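Local coordinates for protein ZYG-9 (PDB 2OF3) that plays a major role in organizing microtubules and spindle poles during mitosis and meiosis in one-cell embryos of Caenorhabditis elegans, at residues 208-216 with 227-235. Sequence-based numbering, arbitrary orientation.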
ATOM      1  N   VAL A 208      13.572  -9.266   9.190  1.00 27.25           N
ATOM      2  CA  VAL A 208      13.901  -8.347   8.137  1.00 28.22           C
ATOM      3  C   VAL A 208      15.308  -8.626   7.583  1.00 27.99           C
ATOM      4  O   VAL A 208      15.457  -8.781   6.375  1.00 28.72           O
ATOM      5  CB  VAL A 208      13.820  -6.892   8.625  1.00 27.64           C
ATOM      6  CG1 VAL A 208      14.369  -5.938   7.561  1.00 26.65           C
ATOM      7  CG2 VAL A 208      12.362  -6.536   9.008  1.00 27.35           C
ATOM      8  N   GLU A 209      16.319  -8.714   8.443  1.00 28.65           N
ATOM      9  CA  GLU A 209      17.717  -8.903   7.970  1.00 29.33           C
ATOM     10  C   GLU A 209      17.846 -10.116   7.100  1.00 29.25           C
ATOM     11  O   GLU A 209      18.391 -10.026   6.003  1.00 29.67           O
ATOM     12  CB  GLU A 209      18.736  -8.955   9.108  1.00 29.68           C
ATOM     13  CG  GLU A 209      18.660  -7.812  10.088  1.00 29.95           C
ATOM     14  CD  GLU A 209      17.735  -8.107  11.304  1.00 31.82           C
ATOM     15  OE1 GLU A 209      16.719  -8.838  11.188  1.00 33.90           O
ATOM     16  OE2 GLU A 209      18.034  -7.578  12.389  1.00 32.01           O
ATOM     17  N   LYS A 210      17.272 -11.231   7.527  1.00 28.77           N
ATOM     18  CA  LYS A 210      17.383 -12.469   6.791  1.00 30.15           C
ATOM     19  C   LYS A 210      16.591 -12.501   5.492  1.00 28.96           C
ATOM     20  O   LYS A 210      17.007 -13.152   4.519  1.00 27.92           O
ATOM     21  CB  LYS A 210      16.940 -13.660   7.694  1.00 30.93           C
ATOM     22  CG  LYS A 210      16.876 -15.000   6.958  1.00 31.79           C
ATOM     23  CD  LYS A 210      16.803 -16.212   7.932  1.00 35.05           C
ATOM     24  CE  LYS A 210      17.378 -17.527   7.273  1.00 41.56           C
ATOM     25  NZ  LYS A 210      18.932 -17.671   7.338  1.00 47.47           N
ATOM     26  N   THR A 211      15.421 -11.847   5.484  1.00 27.42           N
ATOM     27  CA  THR A 211      14.601 -11.801   4.298  1.00 26.48           C
ATOM     28  C   THR A 211      15.222 -10.876   3.244  1.00 25.57           C
ATOM     29  O   THR A 211      15.117 -11.132   2.030  1.00 25.45           O
ATOM     30  CB  THR A 211      13.177 -11.274   4.643  1.00 27.23           C
ATOM     31  OG1 THR A 211      12.681 -11.993   5.788  1.00 30.02           O
ATOM     32  CG2 THR A 211      12.237 -11.494   3.502  1.00 24.78           C
ATOM     33  N   VAL A 212      15.846  -9.806   3.724  1.00 25.03           N
ATOM     34  CA  VAL A 212      16.356  -8.768   2.830  1.00 24.94           C
ATOM     35  C   VAL A 212      17.742  -9.169   2.259  1.00 25.91           C
ATOM     36  O   VAL A 212      18.042  -8.913   1.087  1.00 25.70           O
ATOM     37  CB  VAL A 212      16.357  -7.375   3.521  1.00 24.00           C
ATOM     38  CG1 VAL A 212      17.210  -6.345   2.724  1.00 23.90           C
ATOM     39  CG2 VAL A 212      14.899  -6.843   3.706  1.00 21.37           C
ATOM     40  N   ALA A 213      18.582  -9.789   3.096  1.00 26.87           N
ATOM     41  CA  ALA A 213      19.956 -10.161   2.700  1.00 27.61           C
ATOM     42  C   ALA A 213      20.120 -10.793   1.295  1.00 27.75           C
ATOM     43  O   ALA A 213      21.035 -10.396   0.591  1.00 28.61           O
ATOM     44  CB  ALA A 213      20.669 -11.037   3.797  1.00 27.58           C
ATOM     45  N   PRO A 214      19.285 -11.777   0.884  1.00 27.49           N
ATOM     46  CA  PRO A 214      19.500 -12.316  -0.460  1.00 26.95           C
ATOM     47  C   PRO A 214      19.418 -11.276  -1.598  1.00 27.07           C
ATOM     48  O   PRO A 214      19.918 -11.548  -2.703  1.00 25.53           O
ATOM     49  CB  PRO A 214      18.352 -13.319  -0.630  1.00 27.82           C
ATOM     50  CG  PRO A 214      18.055 -13.762   0.765  1.00 27.81           C
ATOM     51  CD  PRO A 214      18.219 -12.520   1.589  1.00 28.12           C
ATOM     52  N   PHE A 215      18.767 -10.130  -1.345  1.00 25.48           N
ATOM     53  CA  PHE A 215      18.543  -9.160  -2.420  1.00 24.12           C
ATOM     54  C   PHE A 215      19.769  -8.296  -2.682  1.00 24.05           C
ATOM     55  O   PHE A 215      19.775  -7.521  -3.642  1.00 24.09           O
ATOM     56  CB  PHE A 215      17.243  -8.347  -2.189  1.00 23.62           C
ATOM     57  CG  PHE A 215      15.984  -9.192  -2.339  1.00 24.54           C
ATOM     58  CD1 PHE A 215      15.460  -9.465  -3.608  1.00 20.74           C
ATOM     59  CD2 PHE A 215      15.370  -9.797  -1.183  1.00 26.05           C
ATOM     60  CE1 PHE A 215      14.302 -10.268  -3.759  1.00 25.29           C
ATOM     61  CE2 PHE A 215      14.236 -10.616  -1.298  1.00 23.50           C
ATOM     62  CZ  PHE A 215      13.685 -10.858  -2.601  1.00 25.97           C
ATOM     63  N   VAL A 216      20.818  -8.450  -1.863  1.00 22.87           N
ATOM     64  CA  VAL A 216      22.098  -7.851  -2.150  1.00 24.26           C
ATOM     65  C   VAL A 216      22.634  -8.435  -3.455  1.00 24.80           C
ATOM     66  O   VAL A 216      23.404  -7.767  -4.140  1.00 26.56           O
ATOM     67  CB  VAL A 216      23.116  -7.967  -0.938  1.00 23.87           C
ATOM     68  CG1 VAL A 216      24.501  -7.338  -1.275  1.00 24.32           C
ATOM     69  CG2 VAL A 216      22.539  -7.261   0.328  1.00 22.19           C
ATOM     70  N   ALA A 227      18.790  -2.917  -0.827  1.00 20.49           N
ATOM     71  CA  ALA A 227      18.962  -4.061   0.092  1.00 21.90           C
ATOM     72  C   ALA A 227      20.177  -3.840   0.951  1.00 22.97           C
ATOM     73  O   ALA A 227      20.106  -4.055   2.179  1.00 24.04           O
ATOM     74  CB  ALA A 227      19.088  -5.425  -0.645  1.00 21.16           C
ATOM     75  N   ILE A 228      21.280  -3.394   0.327  1.00 22.69           N
ATOM     76  CA  ILE A 228      22.484  -3.015   1.053  1.00 22.29           C
ATOM     77  C   ILE A 228      22.118  -1.949   2.063  1.00 22.57           C
ATOM     78  O   ILE A 228      22.493  -2.085   3.234  1.00 22.12           O
ATOM     79  CB  ILE A 228      23.601  -2.488   0.096  1.00 22.70           C
ATOM     80  CG1 ILE A 228      24.180  -3.637  -0.708  1.00 21.90           C
ATOM     81  CG2 ILE A 228      24.703  -1.730   0.884  1.00 24.35           C
ATOM     82  CD1 ILE A 228      24.966  -3.177  -1.943  1.00 23.79           C
ATOM     83  N   ASN A 229      21.400  -0.898   1.651  1.00 21.02           N
ATOM     84  CA  ASN A 229      21.087   0.157   2.612  1.00 21.11           C
ATOM     85  C   ASN A 229      20.137  -0.204   3.770  1.00 21.18           C
ATOM     86  O   ASN A 229      20.240   0.367   4.843  1.00 21.74           O
ATOM     87  CB  ASN A 229      20.630   1.437   1.892  1.00 21.06           C
ATOM     88  CG  ASN A 229      21.752   2.150   1.171  1.00 22.48           C
ATOM     89  OD1 ASN A 229      21.517   2.921   0.244  1.00 27.33           O
ATOM     90  ND2 ASN A 229      22.945   1.924   1.586  1.00 19.07           N
ATOM     91  N   VAL A 230      19.259  -1.166   3.571  1.00 21.90           N
ATOM     92  CA  VAL A 230      18.486  -1.743   4.673  1.00 22.77           C
ATOM     93  C   VAL A 230      19.425  -2.394   5.723  1.00 22.88           C
ATOM     94  O   VAL A 230      19.301  -2.128   6.932  1.00 23.60           O
ATOM     95  CB  VAL A 230      17.377  -2.784   4.145  1.00 22.70           C
ATOM     96  CG1 VAL A 230      16.765  -3.624   5.315  1.00 22.06           C
ATOM     97  CG2 VAL A 230      16.212  -2.089   3.323  1.00 21.34           C
ATOM     98  N   LEU A 231      20.388  -3.202   5.286  1.00 23.15           N
ATOM     99  CA  LEU A 231      21.288  -3.909   6.202  1.00 23.71           C
ATOM    100  C   LEU A 231      22.214  -2.981   6.958  1.00 24.53           C
ATOM    101  O   LEU A 231      22.475  -3.195   8.160  1.00 25.51           O
ATOM    102  CB  LEU A 231      22.089  -4.966   5.440  1.00 23.31           C
ATOM    103  CG  LEU A 231      21.285  -6.066   4.778  1.00 24.11           C
ATOM    104  CD1 LEU A 231      22.240  -6.952   4.051  1.00 22.97           C
ATOM    105  CD2 LEU A 231      20.482  -6.899   5.790  1.00 25.33           C
ATOM    106  N   VAL A 232      22.689  -1.935   6.289  1.00 25.70           N
ATOM    107  CA  VAL A 232      23.453  -0.825   6.914  1.00 26.98           C
ATOM    108  C   VAL A 232      22.645  -0.045   7.957  1.00 28.77           C
ATOM    109  O   VAL A 232      23.192   0.350   9.012  1.00 28.69           O
ATOM    110  CB  VAL A 232      23.946   0.183   5.840  1.00 27.54           C
ATOM    111  CG1 VAL A 232      24.587   1.417   6.466  1.00 27.48           C
ATOM    112  CG2 VAL A 232      24.918  -0.487   4.869  1.00 27.65           C
ATOM    113  N   ALA A 233      21.363   0.227   7.657  1.00 29.07           N
ATOM    114  CA  ALA A 233      20.461   0.897   8.609  1.00 29.94           C
ATOM    115  C   ALA A 233      20.280   0.022   9.867  1.00 30.14           C
ATOM    116  O   ALA A 233      20.274   0.540  10.987  1.00 31.08           O
ATOM    117  CB  ALA A 233      19.111   1.211   7.954  1.00 29.67           C
ATOM    118  N   CYS A 234      20.158  -1.286   9.681  1.00 29.79           N
ATOM    119  CA  CYS A 234      20.088  -2.273  10.786  1.00 30.28           C
ATOM    120  C   CYS A 234      21.389  -2.269  11.599  1.00 31.50           C
ATOM    121  O   CYS A 234      21.391  -2.159  12.824  1.00 32.41           O
ATOM    122  CB  CYS A 234      19.869  -3.668  10.221  1.00 29.29           C
ATOM    123  SG  CYS A 234      18.227  -4.056   9.574  1.00 28.80           S
ATOM    124  N   PHE A 235      22.511  -2.362  10.904  1.00 32.47           N
ATOM    125  CA  PHE A 235      23.801  -2.302  11.535  1.00 33.32           C
ATOM    126  C   PHE A 235      23.908  -1.086  12.449  1.00 34.13           C
ATOM    127  O   PHE A 235      24.350  -1.189  13.594  1.00 33.61           O
ATOM    128  CB  PHE A 235      24.931  -2.314  10.472  1.00 33.19           C
ATOM    129  CG  PHE A 235      26.311  -2.432  11.066  1.00 34.79           C
ATOM    130  CD1 PHE A 235      26.865  -3.688  11.322  1.00 34.09           C
ATOM    131  CD2 PHE A 235      27.022  -1.288  11.434  1.00 33.11           C
ATOM    132  CE1 PHE A 235      28.130  -3.794  11.921  1.00 36.58           C
ATOM    133  CE2 PHE A 235      28.292  -1.381  12.016  1.00 35.57           C
ATOM    134  CZ  PHE A 235      28.848  -2.644  12.264  1.00 34.04           C
TER
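Val-230 presents CG1 to two valines one turn apart in apolar packing, meeting CG1 of Val-212 at 3.8 Å and, from a side chain lying roughly at right angles, CG1 of Val-208 at 4.0 Å. Its chi1 of 168° sets this methyl anti to the backbone nitrogen, which turns it toward both valines. Further along, Val-216 divides its branches: CG1 touches CG1 of Ile-228 at 3.8 Å, while CG2 slants against CD1 of Leu-231 at 3.7 Å.

The two segments form a helical hairpin, their helix axes antiparallel at 159° and 9.9 Å apart at closest approach. TOG domains are built from HEAT repeats of antiparallel helices, and this pairing is consistent with that design. Leu-188 of helix 181-198 adjoins Val-212, and Met-242 of helix 241-246 lies on both Leu-231 and Cys-234.

Side chain against backbone is the second kind of contact. The single methyl of Ala-227 is pressed to the main chain where 213-216 winds as a 3-10 turn, with CB 3.6 Å from C of Phe-215. Leu-231 spreads its two methyls over the junction of helix 208-212 and the 3-10 segment, CD1 near CA of Ala-213 and CD2 3.8 Å from O of Glu-209. An alanine in place of Leu-231 would be likely to leave a gap beside Val-216 and Ala-213 and to remove the methyl that lies against the Glu-209 carbonyl. No hydrogen bond links the segments; even Glu-209 engages through its aliphatic part, CG lying 3.8 Å from SG of Cys-234.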